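Local coordinates for alkane monooxygenase (Geobacillus thermodenitrificans, PDB 3B9O), which binds flavin mononucleotide within the TIM-barrel fold of the luciferase-like monooxygenases, at residues D58-Y63 and P140-N145; F105-E110 and W132-S137; E156-A161 and G228-G233; T221-Q226 and A241-L246. All blocks are in the same frame, centred on the assembly; numbering follows the deposited sequence.

Contact 1 (D58-Y63 and P140-N145); sequences DVVGIY and PSADKN. With FMN (flavin mononucleotide), chain C.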
# COMPACT_ATOMS: atom_id res chain seq x y z
N ASP A 58 0.35 5.76 4.57
CA ASP A 58 1.01 6.82 5.30
C ASP A 58 0.68 8.17 4.72
O ASP A 58 0.37 8.30 3.52
CB ASP A 58 2.53 6.70 5.24
CG ASP A 58 3.23 7.57 6.28
OD1 ASP A 58 2.67 7.76 7.41
OD2 ASP A 58 4.34 8.05 5.96
N VAL A 59 0.77 9.19 5.57
CA VAL A 59 0.73 10.59 5.10
C VAL A 59 1.70 11.37 5.99
O VAL A 59 1.87 11.04 7.18
CB VAL A 59 -0.72 11.26 5.23
CG1 VAL A 59 -1.76 10.57 4.34
CG2 VAL A 59 -1.18 11.38 6.71
N VAL A 60 2.33 12.37 5.41
CA VAL A 60 3.13 13.34 6.16
C VAL A 60 2.45 14.73 6.13
O VAL A 60 2.98 15.70 6.68
CB VAL A 60 4.61 13.44 5.67
CG1 VAL A 60 5.45 12.25 6.19
CG2 VAL A 60 4.71 13.55 4.14
N GLY A 61 1.29 14.79 5.46
CA GLY A 61 0.45 15.97 5.42
C GLY A 61 -0.72 15.80 6.37
O GLY A 61 -0.92 14.72 6.97
N ILE A 62 -1.50 16.86 6.49
CA ILE A 62 -2.59 16.95 7.44
C ILE A 62 -3.82 17.28 6.64
O ILE A 62 -3.75 18.01 5.65
CB ILE A 62 -2.30 18.04 8.55
CG1 ILE A 62 -1.06 17.62 9.37
CG2 ILE A 62 -3.54 18.27 9.45
CD1 ILE A 62 -0.41 18.74 10.29
N TYR A 63 -4.93 16.69 7.06
CA TYR A 63 -6.23 16.84 6.46
C TYR A 63 -6.87 18.15 6.95
O TYR A 63 -7.65 18.15 7.88
CB TYR A 63 -7.09 15.64 6.83
CG TYR A 63 -6.69 14.42 6.04
CD1 TYR A 63 -7.40 14.05 4.89
CD2 TYR A 63 -5.60 13.65 6.42
CE1 TYR A 63 -7.03 12.94 4.14
CE2 TYR A 63 -5.21 12.53 5.68
CZ TYR A 63 -5.92 12.20 4.54
OH TYR A 63 -5.57 11.10 3.82
N PRO A 140 -1.15 19.67 1.09
CA PRO A 140 -0.30 20.88 1.07
C PRO A 140 0.51 21.22 2.34
O PRO A 140 1.54 21.88 2.21
CB PRO A 140 -1.29 22.03 0.76
CG PRO A 140 -2.65 21.46 1.09
CD PRO A 140 -2.54 19.99 0.73
N SER A 141 0.08 20.77 3.52
CA SER A 141 0.85 21.07 4.74
C SER A 141 2.20 20.36 4.78
O SER A 141 3.15 20.87 5.39
CB SER A 141 0.06 20.79 6.02
OG SER A 141 0.10 19.41 6.38
N ALA A 142 2.30 19.20 4.10
CA ALA A 142 3.60 18.54 3.95
C ALA A 142 4.62 19.44 3.18
O ALA A 142 5.76 19.63 3.60
CB ALA A 142 3.44 17.17 3.30
N ASP A 143 4.19 20.05 2.08
CA ASP A 143 5.10 20.90 1.32
C ASP A 143 5.59 22.12 2.11
O ASP A 143 6.75 22.54 1.95
CB ASP A 143 4.50 21.32 -0.01
CG ASP A 143 4.15 20.14 -0.86
OD1 ASP A 143 4.85 19.87 -1.84
OD2 ASP A 143 3.20 19.42 -0.50
N LYS A 144 4.70 22.67 2.95
CA LYS A 144 5.05 23.78 3.84
C LYS A 144 6.06 23.31 4.90
O LYS A 144 7.05 23.99 5.16
CB LYS A 144 3.81 24.32 4.55
CG LYS A 144 2.76 25.07 3.69
CD LYS A 144 1.51 25.41 4.55
CE LYS A 144 1.65 26.78 5.27
NZ LYS A 144 1.00 26.87 6.66
N ASN A 145 5.78 22.16 5.51
CA ASN A 145 6.60 21.64 6.61
C ASN A 145 7.95 21.00 6.25
O ASN A 145 8.81 20.82 7.11
CB ASN A 145 5.76 20.69 7.45
CG ASN A 145 4.78 21.44 8.28
OD1 ASN A 145 5.14 22.47 8.86
ND2 ASN A 145 3.54 20.98 8.32
N1 FMN C . -1.74 8.64 -0.89
C2 FMN C . -0.97 8.76 0.22
O2 FMN C . -0.34 9.85 0.38
N3 FMN C . -0.92 7.71 1.10
C4 FMN C . -1.61 6.55 0.88
O4 FMN C . -1.54 5.60 1.69
C4A FMN C . -2.40 6.41 -0.27
N5 FMN C . -3.12 5.28 -0.56
C5A FMN C . -3.88 5.22 -1.69
C6 FMN C . -4.64 4.08 -2.02
C7 FMN C . -5.41 4.03 -3.20
C7M FMN C . -6.23 2.81 -3.55
C8 FMN C . -5.43 5.12 -4.06
C8M FMN C . -6.25 5.08 -5.32
C9 FMN C . -4.68 6.27 -3.75
C9A FMN C . -3.91 6.33 -2.57
N10 FMN C . -3.19 7.44 -2.28
C10 FMN C . -2.45 7.50 -1.15
C1' FMN C . -3.19 8.62 -3.17
C2' FMN C . -1.95 8.58 -4.07
O2' FMN C . -1.12 7.46 -3.76
C3' FMN C . -1.06 9.84 -4.04
O3' FMN C . -0.77 10.30 -2.70
C4' FMN C . -1.55 10.95 -4.99
O4' FMN C . -1.68 12.21 -4.32
C5' FMN C . -2.88 10.66 -5.70
O5' FMN C . -2.51 10.02 -6.92
P FMN C . -3.36 10.15 -8.27
O1P FMN C . -3.80 11.61 -8.31
O2P FMN C . -2.36 9.75 -9.32
O3P FMN C . -4.56 9.24 -8.11
O HOH W 1 2.31 18.27 7.72
O HOH W 2 -2.59 19.72 4.19

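Contact 2 (F105-E110 and W132-S137); sequences FSTTYE and WNVVTS. With FMN (flavin mononucleotide), chain C.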
# COMPACT_ATOMS: atom_id res chain seq x y z
N PHE A 105 5.57 5.29 1.19
CA PHE A 105 6.59 6.32 1.40
C PHE A 105 6.64 7.21 0.14
O PHE A 105 6.71 6.72 -0.98
CB PHE A 105 7.97 5.70 1.69
CG PHE A 105 9.08 6.73 1.66
CD1 PHE A 105 9.82 6.94 0.48
CD2 PHE A 105 9.35 7.52 2.77
CE1 PHE A 105 10.84 7.90 0.44
CE2 PHE A 105 10.38 8.47 2.75
CZ PHE A 105 11.12 8.66 1.57
N SER A 106 6.56 8.51 0.37
CA SER A 106 6.48 9.52 -0.69
C SER A 106 7.83 9.87 -1.33
O SER A 106 8.85 10.02 -0.63
CB SER A 106 5.87 10.80 -0.09
OG SER A 106 5.76 11.78 -1.07
N THR A 107 7.82 10.02 -2.65
CA THR A 107 8.95 10.51 -3.44
C THR A 107 9.17 12.06 -3.39
O THR A 107 10.15 12.59 -3.92
CB THR A 107 8.79 10.08 -4.93
OG1 THR A 107 7.50 10.46 -5.43
CG2 THR A 107 8.94 8.56 -5.09
N THR A 108 8.27 12.76 -2.72
CA THR A 108 8.17 14.20 -2.93
C THR A 108 9.09 15.00 -2.00
O THR A 108 9.56 16.07 -2.41
CB THR A 108 6.70 14.65 -2.86
OG1 THR A 108 5.94 13.90 -3.80
CG2 THR A 108 6.54 16.14 -3.17
N TYR A 109 9.38 14.47 -0.80
CA TYR A 109 10.02 15.27 0.27
C TYR A 109 11.46 14.86 0.62
O TYR A 109 12.35 15.70 0.62
CB TYR A 109 9.11 15.35 1.54
CG TYR A 109 7.71 15.81 1.19
CD1 TYR A 109 7.48 17.11 0.72
CD2 TYR A 109 6.63 14.92 1.26
CE1 TYR A 109 6.20 17.53 0.35
CE2 TYR A 109 5.33 15.33 0.89
CZ TYR A 109 5.14 16.64 0.43
OH TYR A 109 3.89 17.05 0.07
N GLU A 110 11.69 13.58 0.87
CA GLU A 110 12.98 13.16 1.44
C GLU A 110 13.90 12.51 0.39
O GLU A 110 13.42 11.79 -0.51
CB GLU A 110 12.74 12.24 2.66
CG GLU A 110 11.77 12.81 3.75
CD GLU A 110 11.38 11.74 4.78
OE1 GLU A 110 10.15 11.50 5.03
OE2 GLU A 110 12.33 11.11 5.32
N TRP A 132 7.59 -1.53 -1.25
CA TRP A 132 7.43 -0.10 -1.18
C TRP A 132 6.27 0.35 -2.04
O TRP A 132 6.26 0.17 -3.27
CB TRP A 132 8.76 0.59 -1.57
CG TRP A 132 8.70 2.09 -1.72
CD1 TRP A 132 7.82 2.97 -1.12
CD2 TRP A 132 9.59 2.89 -2.53
NE1 TRP A 132 8.10 4.27 -1.54
CE2 TRP A 132 9.17 4.26 -2.39
CE3 TRP A 132 10.67 2.59 -3.38
CZ2 TRP A 132 9.81 5.33 -3.07
CZ3 TRP A 132 11.32 3.64 -4.04
CH2 TRP A 132 10.91 5.00 -3.85
N ASN A 133 5.29 0.96 -1.38
CA ASN A 133 4.20 1.65 -2.07
C ASN A 133 4.61 3.09 -2.42
O ASN A 133 4.66 3.97 -1.56
CB ASN A 133 2.88 1.59 -1.30
CG ASN A 133 1.72 2.31 -2.04
OD1 ASN A 133 1.57 2.17 -3.25
ND2 ASN A 133 0.92 3.06 -1.30
N VAL A 134 4.94 3.27 -3.69
CA VAL A 134 5.44 4.53 -4.24
C VAL A 134 4.28 5.47 -4.44
O VAL A 134 3.34 5.17 -5.15
CB VAL A 134 6.16 4.33 -5.58
CG1 VAL A 134 6.71 5.69 -6.08
CG2 VAL A 134 7.28 3.36 -5.41
N VAL A 135 4.38 6.62 -3.80
CA VAL A 135 3.31 7.59 -3.73
C VAL A 135 3.90 8.99 -4.03
O VAL A 135 5.11 9.18 -3.87
CB VAL A 135 2.69 7.46 -2.30
CG1 VAL A 135 2.49 8.77 -1.63
CG2 VAL A 135 1.48 6.52 -2.32
N THR A 136 3.08 9.92 -4.51
CA THR A 136 3.48 11.34 -4.65
C THR A 136 2.92 12.29 -3.58
O THR A 136 3.47 13.36 -3.39
CB THR A 136 3.09 11.95 -6.02
OG1 THR A 136 1.72 11.66 -6.28
CG2 THR A 136 3.94 11.38 -7.16
N SER A 137 1.82 11.97 -2.89
CA SER A 137 1.34 12.93 -1.84
C SER A 137 0.57 14.14 -2.41
O SER A 137 0.93 14.71 -3.45
CB SER A 137 2.49 13.48 -0.98
OG SER A 137 3.19 12.43 -0.29
N1 FMN C . -1.74 8.64 -0.89
C2 FMN C . -0.97 8.76 0.22
O2 FMN C . -0.34 9.85 0.38
N3 FMN C . -0.92 7.71 1.10
C4 FMN C . -1.61 6.55 0.88
O4 FMN C . -1.54 5.60 1.69
C4A FMN C . -2.40 6.41 -0.27
N5 FMN C . -3.12 5.28 -0.56
C5A FMN C . -3.88 5.22 -1.69
C6 FMN C . -4.64 4.08 -2.02
C7 FMN C . -5.41 4.03 -3.20
C7M FMN C . -6.23 2.81 -3.55
C8 FMN C . -5.43 5.12 -4.06
C8M FMN C . -6.25 5.08 -5.32
C9 FMN C . -4.68 6.27 -3.75
C9A FMN C . -3.91 6.33 -2.57
N10 FMN C . -3.19 7.44 -2.28
C10 FMN C . -2.45 7.50 -1.15
C1' FMN C . -3.19 8.62 -3.17
C2' FMN C . -1.95 8.58 -4.07
O2' FMN C . -1.12 7.46 -3.76
C3' FMN C . -1.06 9.84 -4.04
O3' FMN C . -0.77 10.30 -2.70
C4' FMN C . -1.55 10.95 -4.99
O4' FMN C . -1.68 12.21 -4.32
C5' FMN C . -2.88 10.66 -5.70
O5' FMN C . -2.51 10.02 -6.92
P FMN C . -3.36 10.15 -8.27
O1P FMN C . -3.80 11.61 -8.31
O2P FMN C . -2.36 9.75 -9.32
O3P FMN C . -4.56 9.24 -8.11

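Contact 3 (E156-A161 and G228-G233); sequences ERYDLA and GMSERG. With FMN (flavin mononucleotide), chain C.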
# COMPACT_ATOMS: atom_id res chain seq x y z
N GLU A 156 3.88 16.86 -12.43
CA GLU A 156 5.30 17.06 -12.22
C GLU A 156 5.83 16.24 -11.01
O GLU A 156 6.96 15.77 -11.01
CB GLU A 156 5.57 18.55 -12.02
CG GLU A 156 7.00 18.89 -11.84
CD GLU A 156 7.26 20.39 -11.87
OE1 GLU A 156 6.27 21.19 -11.86
OE2 GLU A 156 8.47 20.74 -11.90
N ARG A 157 4.99 16.06 -10.00
CA ARG A 157 5.34 15.16 -8.90
C ARG A 157 5.66 13.73 -9.37
O ARG A 157 6.55 13.10 -8.80
CB ARG A 157 4.22 15.13 -7.86
CG ARG A 157 4.18 16.40 -7.02
CD ARG A 157 2.94 16.52 -6.18
NE ARG A 157 3.01 17.80 -5.51
CZ ARG A 157 2.98 17.99 -4.20
NH1 ARG A 157 2.81 16.98 -3.35
NH2 ARG A 157 3.07 19.22 -3.74
N TYR A 158 4.95 13.25 -10.39
CA TYR A 158 5.22 11.92 -10.97
C TYR A 158 6.50 11.86 -11.80
O TYR A 158 7.18 10.83 -11.83
CB TYR A 158 4.02 11.42 -11.80
CG TYR A 158 2.94 10.78 -10.95
CD1 TYR A 158 1.76 11.44 -10.65
CD2 TYR A 158 3.13 9.51 -10.41
CE1 TYR A 158 0.77 10.83 -9.85
CE2 TYR A 158 2.16 8.89 -9.60
CZ TYR A 158 0.98 9.55 -9.32
OH TYR A 158 0.02 8.92 -8.52
N ASP A 159 6.86 12.95 -12.47
CA ASP A 159 8.15 13.02 -13.13
C ASP A 159 9.31 12.95 -12.12
O ASP A 159 10.32 12.30 -12.37
CB ASP A 159 8.27 14.32 -13.93
CG ASP A 159 7.22 14.42 -15.06
OD1 ASP A 159 6.84 13.39 -15.64
OD2 ASP A 159 6.82 15.54 -15.36
N LEU A 160 9.15 13.64 -10.99
CA LEU A 160 10.10 13.57 -9.89
C LEU A 160 10.20 12.12 -9.36
O LEU A 160 11.31 11.59 -9.16
CB LEU A 160 9.68 14.56 -8.79
CG LEU A 160 10.35 14.40 -7.42
CD1 LEU A 160 11.86 14.58 -7.51
CD2 LEU A 160 9.77 15.39 -6.44
N ALA A 161 9.04 11.49 -9.17
CA ALA A 161 9.01 10.09 -8.80
C ALA A 161 9.75 9.17 -9.80
O ALA A 161 10.45 8.23 -9.38
CB ALA A 161 7.56 9.65 -8.61
N GLY A 228 -2.52 5.32 -6.99
CA GLY A 228 -2.67 6.67 -7.58
C GLY A 228 -3.37 6.46 -8.91
O GLY A 228 -2.79 5.88 -9.87
N MET A 229 -4.63 6.87 -8.95
CA MET A 229 -5.56 6.51 -10.04
C MET A 229 -5.65 7.52 -11.20
O MET A 229 -6.32 7.26 -12.23
CB MET A 229 -6.96 6.23 -9.47
CG MET A 229 -7.08 4.89 -8.75
SD MET A 229 -7.01 3.41 -9.81
CE MET A 229 -5.60 3.56 -10.86
N SER A 230 -5.02 8.68 -11.02
CA SER A 230 -4.96 9.69 -12.08
C SER A 230 -4.35 9.09 -13.33
O SER A 230 -3.70 8.03 -13.26
CB SER A 230 -4.17 10.91 -11.63
OG SER A 230 -2.80 10.57 -11.51
N GLU A 231 -4.57 9.73 -14.47
CA GLU A 231 -4.02 9.19 -15.71
C GLU A 231 -2.49 9.10 -15.64
O GLU A 231 -1.91 8.10 -16.06
CB GLU A 231 -4.49 10.00 -16.92
CG GLU A 231 -3.96 9.43 -18.21
CD GLU A 231 -4.56 10.04 -19.45
OE1 GLU A 231 -4.00 9.77 -20.55
OE2 GLU A 231 -5.57 10.77 -19.33
N ARG A 232 -1.86 10.13 -15.08
CA ARG A 232 -0.41 10.12 -14.87
C ARG A 232 0.03 8.97 -13.93
O ARG A 232 1.05 8.32 -14.18
CB ARG A 232 0.05 11.49 -14.30
CG ARG A 232 1.57 11.70 -14.27
CD ARG A 232 2.22 11.56 -15.66
NE ARG A 232 3.68 11.60 -15.58
CZ ARG A 232 4.48 10.55 -15.29
NH1 ARG A 232 3.97 9.33 -15.04
NH2 ARG A 232 5.80 10.71 -15.27
N GLY A 233 -0.70 8.78 -12.84
CA GLY A 233 -0.51 7.68 -11.91
C GLY A 233 -0.60 6.31 -12.58
O GLY A 233 0.27 5.47 -12.40
N1 FMN C . -1.74 8.64 -0.89
C2 FMN C . -0.97 8.76 0.22
O2 FMN C . -0.34 9.85 0.38
N3 FMN C . -0.92 7.71 1.10
C4 FMN C . -1.61 6.55 0.88
O4 FMN C . -1.54 5.60 1.69
C4A FMN C . -2.40 6.41 -0.27
N5 FMN C . -3.12 5.28 -0.56
C5A FMN C . -3.88 5.22 -1.69
C6 FMN C . -4.64 4.08 -2.02
C7 FMN C . -5.41 4.03 -3.20
C7M FMN C . -6.23 2.81 -3.55
C8 FMN C . -5.43 5.12 -4.06
C8M FMN C . -6.25 5.08 -5.32
C9 FMN C . -4.68 6.27 -3.75
C9A FMN C . -3.91 6.33 -2.57
N10 FMN C . -3.19 7.44 -2.28
C10 FMN C . -2.45 7.50 -1.15
C1' FMN C . -3.19 8.62 -3.17
C2' FMN C . -1.95 8.58 -4.07
O2' FMN C . -1.12 7.46 -3.76
C3' FMN C . -1.06 9.84 -4.04
O3' FMN C . -0.77 10.30 -2.70
C4' FMN C . -1.55 10.95 -4.99
O4' FMN C . -1.68 12.21 -4.32
C5' FMN C . -2.88 10.66 -5.70
O5' FMN C . -2.51 10.02 -6.92
P FMN C . -3.36 10.15 -8.27
O1P FMN C . -3.80 11.61 -8.31
O2P FMN C . -2.36 9.75 -9.32
O3P FMN C . -4.56 9.24 -8.11

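Contact 4 (T221-Q226 and A241-L246); sequences TPVIYQ and AECVFL. With FMN (flavin mononucleotide), chain C.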
# COMPACT_ATOMS: atom_id res chain seq x y z
N THR A 221 15.93 -4.61 -4.99
CA THR A 221 14.84 -3.63 -5.03
C THR A 221 13.62 -4.23 -4.28
O THR A 221 13.24 -5.39 -4.54
CB THR A 221 14.47 -3.26 -6.49
OG1 THR A 221 15.62 -2.69 -7.14
CG2 THR A 221 13.27 -2.32 -6.56
N PRO A 222 13.01 -3.47 -3.35
CA PRO A 222 11.76 -3.96 -2.69
C PRO A 222 10.68 -4.21 -3.76
O PRO A 222 10.73 -3.61 -4.85
CB PRO A 222 11.33 -2.78 -1.81
CG PRO A 222 12.56 -1.96 -1.60
CD PRO A 222 13.38 -2.12 -2.89
N VAL A 223 9.72 -5.09 -3.48
CA VAL A 223 8.58 -5.23 -4.36
C VAL A 223 7.95 -3.85 -4.51
O VAL A 223 7.70 -3.15 -3.50
CB VAL A 223 7.56 -6.26 -3.84
CG1 VAL A 223 6.29 -6.17 -4.69
CG2 VAL A 223 8.16 -7.66 -3.96
N ILE A 224 7.73 -3.44 -5.76
CA ILE A 224 7.23 -2.08 -6.04
C ILE A 224 5.71 -2.02 -6.19
O ILE A 224 5.14 -2.58 -7.12
CB ILE A 224 7.88 -1.45 -7.33
CG1 ILE A 224 9.43 -1.48 -7.25
CG2 ILE A 224 7.28 0.03 -7.55
CD1 ILE A 224 10.03 -0.67 -6.06
N TYR A 225 5.05 -1.40 -5.23
CA TYR A 225 3.62 -1.10 -5.34
C TYR A 225 3.43 0.32 -5.80
O TYR A 225 4.34 1.15 -5.63
CB TYR A 225 2.96 -1.19 -3.95
CG TYR A 225 2.47 -2.56 -3.59
CD1 TYR A 225 1.09 -2.88 -3.66
CD2 TYR A 225 3.38 -3.57 -3.24
CE1 TYR A 225 0.62 -4.20 -3.33
CE2 TYR A 225 2.94 -4.87 -2.91
CZ TYR A 225 1.56 -5.18 -2.94
OH TYR A 225 1.15 -6.47 -2.58
N GLN A 226 2.26 0.58 -6.37
CA GLN A 226 1.83 1.91 -6.71
C GLN A 226 0.35 2.02 -6.38
O GLN A 226 -0.41 1.05 -6.51
CB GLN A 226 2.13 2.26 -8.18
CG GLN A 226 1.98 3.75 -8.48
CD GLN A 226 0.55 4.13 -8.88
OE1 GLN A 226 0.20 5.32 -8.88
NE2 GLN A 226 -0.29 3.12 -9.23
N ALA A 241 5.39 -0.31 -11.57
CA ALA A 241 4.79 -1.12 -10.50
C ALA A 241 4.74 -2.64 -10.79
O ALA A 241 4.37 -3.08 -11.90
CB ALA A 241 3.39 -0.61 -10.16
N GLU A 242 5.13 -3.41 -9.79
CA GLU A 242 4.88 -4.85 -9.81
C GLU A 242 3.49 -5.20 -9.26
O GLU A 242 2.89 -6.24 -9.64
CB GLU A 242 5.94 -5.59 -8.99
CG GLU A 242 7.36 -5.30 -9.37
CD GLU A 242 8.31 -6.03 -8.46
OE1 GLU A 242 8.53 -7.25 -8.69
OE2 GLU A 242 8.82 -5.38 -7.52
N CYS A 243 2.98 -4.36 -8.35
CA CYS A 243 1.63 -4.51 -7.84
C CYS A 243 0.92 -3.17 -7.80
O CYS A 243 1.51 -2.17 -7.35
CB CYS A 243 1.64 -5.11 -6.42
SG CYS A 243 2.51 -6.69 -6.30
N VAL A 244 -0.34 -3.14 -8.24
CA VAL A 244 -1.09 -1.89 -8.31
C VAL A 244 -2.30 -1.98 -7.40
O VAL A 244 -3.02 -2.95 -7.44
CB VAL A 244 -1.51 -1.54 -9.78
CG1 VAL A 244 -2.14 -0.17 -9.85
CG2 VAL A 244 -0.32 -1.64 -10.72
N PHE A 245 -2.46 -0.98 -6.52
CA PHE A 245 -3.63 -0.88 -5.64
C PHE A 245 -4.62 0.08 -6.34
O PHE A 245 -4.43 1.29 -6.35
CB PHE A 245 -3.14 -0.37 -4.25
CG PHE A 245 -4.22 -0.25 -3.17
CD1 PHE A 245 -3.93 0.49 -2.00
CD2 PHE A 245 -5.50 -0.84 -3.29
CE1 PHE A 245 -4.91 0.63 -0.97
CE2 PHE A 245 -6.49 -0.71 -2.25
CZ PHE A 245 -6.18 0.04 -1.10
N LEU A 246 -5.66 -0.49 -6.92
CA LEU A 246 -6.68 0.21 -7.69
C LEU A 246 -7.86 0.66 -6.84
O LEU A 246 -8.24 -0.01 -5.86
CB LEU A 246 -7.24 -0.74 -8.72
CG LEU A 246 -6.79 -0.93 -10.16
CD1 LEU A 246 -5.57 -0.18 -10.53
CD2 LEU A 246 -6.74 -2.42 -10.48
N1 FMN C . -1.74 8.64 -0.89
C2 FMN C . -0.97 8.76 0.22
O2 FMN C . -0.34 9.85 0.38
N3 FMN C . -0.92 7.71 1.10
C4 FMN C . -1.61 6.55 0.88
O4 FMN C . -1.54 5.60 1.69
C4A FMN C . -2.40 6.41 -0.27
N5 FMN C . -3.12 5.28 -0.56
C5A FMN C . -3.88 5.22 -1.69
C6 FMN C . -4.64 4.08 -2.02
C7 FMN C . -5.41 4.03 -3.20
C7M FMN C . -6.23 2.81 -3.55
C8 FMN C . -5.43 5.12 -4.06
C8M FMN C . -6.25 5.08 -5.32
C9 FMN C . -4.68 6.27 -3.75
C9A FMN C . -3.91 6.33 -2.57
N10 FMN C . -3.19 7.44 -2.28
C10 FMN C . -2.45 7.50 -1.15
C1' FMN C . -3.19 8.62 -3.17
C2' FMN C . -1.95 8.58 -4.07
O2' FMN C . -1.12 7.46 -3.76
C3' FMN C . -1.06 9.84 -4.04
O3' FMN C . -0.77 10.30 -2.70
C4' FMN C . -1.55 10.95 -4.99
O4' FMN C . -1.68 12.21 -4.32
C5' FMN C . -2.88 10.66 -5.70
O5' FMN C . -2.51 10.02 -6.92
P FMN C . -3.36 10.15 -8.27
O1P FMN C . -3.80 11.61 -8.31
O2P FMN C . -2.36 9.75 -9.32
O3P FMN C . -4.56 9.24 -8.11

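Contact 1 (D58-Y63 and P140-N145)
S141 meets I62 through its hydroxyl; the S141 hydroxyl and the A142 methyl carry the joint between loop 58-63 and helix 140-145. The position of OG between the backbone N and the carbonyl carbon (chi1 83°) turns it toward the loop, where I62 N lies 3.0 Å from S141 OG. The N-H points well aside from the oxygen, so the bond is weak. CB of I62 rests against the same oxygen, giving it an apolar flank. The backbone N of S141 donates to a water, whose separation from I62 O is so short that this half of the bridge is doubtful.

At A142 the meeting is mostly of methyl and backbone, A142 CB lying 3.7 Å from V60 O and 3.9 Å from both G61 CA and V60 CG2. The two backbones come close here, with G61 CA and A142 CA 4.3 Å apart. D143 turns to other partners, a salt bridge with R157 and a hydrogen bond with Y109, which tie the helix to its surroundings.

One turn after S141, N145 returns to the contact through water: its ND2 donates to a water 3.0 Å away that also donates to V60 O and is hydrogen-bonded to S141 OG.

Further back along the loop, D58 grips the flavin: FMN N3 donates to D58 O at 2.8 Å, nearly straight at 165°, while D58 N gives O4 a long, weak bond. With a single weak direct bond, the polar side of the joint probably relies on ordered water, while A142 supplies the apolar packing.

Contact 2 (F105-E110 and W132-S137)
F105 and W132 show how a side chain can supplement strand pairing. Among the backbone bonds, F105 N donates to N133 O at 3.2 Å and T107 N to V135 O at 3.1 Å, the parallel pattern of neighbouring strands. The indole adds a nearly straight bond, W132 NE1 to F105 O at 2.9 Å, with the acceptor lying almost in the ring plane.

Hydroxyls continue the joint where the strands end. S106 OG stands anti to the backbone N (chi1 -179°) and shares a hydrogen bond of 2.8 Å with S137 OG. It also accepts from T108 N, closing an ST turn, while T108 OG1 donates to T136 O at 2.6 Å.

Apolar contacts flank this polar seam. The rings of F105 and W132 meet obliquely, CD1 of F105 lying 3.9 Å from CZ2 of W132, and T107 CG2 touches both V134 CG1 and the W132 ring.

On the ligand side, S137 N donates to FMN O3' at 3.1 Å, and V135 and T136 also touch the ribityl chain of FMN. Strand 100-106, helix 112-125 and strand 130-135 form a beta-alpha-beta unit of the TIM barrel, whose strand-end loops line the flavin site.

Contact 3 (E156-A161 and G228-G233)
Placing CG anti to the carbonyl carbon (chi1 -82°) carries the Y158 ring across to helix 231-240, while a bend at chi2 of R232 (57°) folds its chain back alongside the tyrosine. The two side chains slide past each other in opposite directions. R232 CG lies 3.5 Å from Y158 CB, and the guanidinium presents one face to that same CB. In its own plane the guanidinium reaches D159: R232 NH2 donates to D159 OD1 at 2.9 Å along a nearly straight line (172°), a salt bridge that meets the carboxylate on its anti side. NH2 is also salt-bridged to D162, its stronger partner.

G233 presents its CA over the face of the Y158 ring, 3.9 Å from the centroid, in a CH-pi contact. The phosphate of FMN sits where the loop after strand 223-227 of the TIM barrel leads into helix 231-240. S230 is the N-cap, its OG accepting from G233 N at 3.1 Å, and the helix end probably favours the anion electrostatically. S230 N donates to FMN O3P at 3.0 Å, with a weak bond from M229 N to the same oxygen. Helix 154-174 contributes Y158 OH, which donates to FMN O2P at 2.6 Å. S230 OG also approaches O2P, but so closely that the detail of that bond is doubtful; H154 is a further partner of that hydroxyl.

Contact 4 (T221-Q226 and A241-L246)
C243 lies over the Y225 ring in the tightest part of this contact, where strands 223-227 and 243-246 run parallel. C243 CB stands 3.4 Å from the ring centroid, close to the normal and above the centre. Over the same face, displaced toward CZ and CE2, SG of C243 makes a sulfur-aromatic contact 4.2 Å from the centroid of Y225. F55 and F278 also meet the ring, and its OH is hydrogen-bonded to Y412 and N8.

The backbones are joined by four hydrogen bonds. I224 O accepts two, from C243 N at 3.1 Å and from E242 N at 2.8 Å. Q226 N donates to C243 O, and F245 N gives Q226 O a nearly straight bond of 2.9 Å. These two strands and the intervening helix 231-240 form a beta-alpha-beta unit, a right-handed crossover of the TIM barrel.

On the face carrying Q226 and V244, buried as well, the side chains merely lie alongside each other, with no ring covering as at C243. There Q226 CB touches A241 CB at 3.7 Å. Toward the start of the strands E242 OE2 accepts from I224 N at 2.8 Å on the anti side of the carboxylate and is also salt-bridged to R413. At the far end F245, with CG anti to the backbone N (chi1 -178°), sets one ring face beneath the C7M methyl of FMN.

All four contacts touch FMN, two from strands of the barrel and two from its loops and helices. Contact 2 lies in the chain between the two segments of contact 1, their centres about 12 Å apart; both close before contacts 3 and 4, whose segments alternate. Contacts 2 and 4 share the parallel sheet, since strands 130-135 and 223-227 are neighbours in it. Contact 3, about 11 Å from contact 2 and 14 Å from contact 4 by centres, draws helix 154-174 against helix 231-240, which links the two strands of contact 4. Contacts 1 and 4 stand about 23 Å apart by centres without touching, so one flavin site is assembled from well-separated parts of the fold.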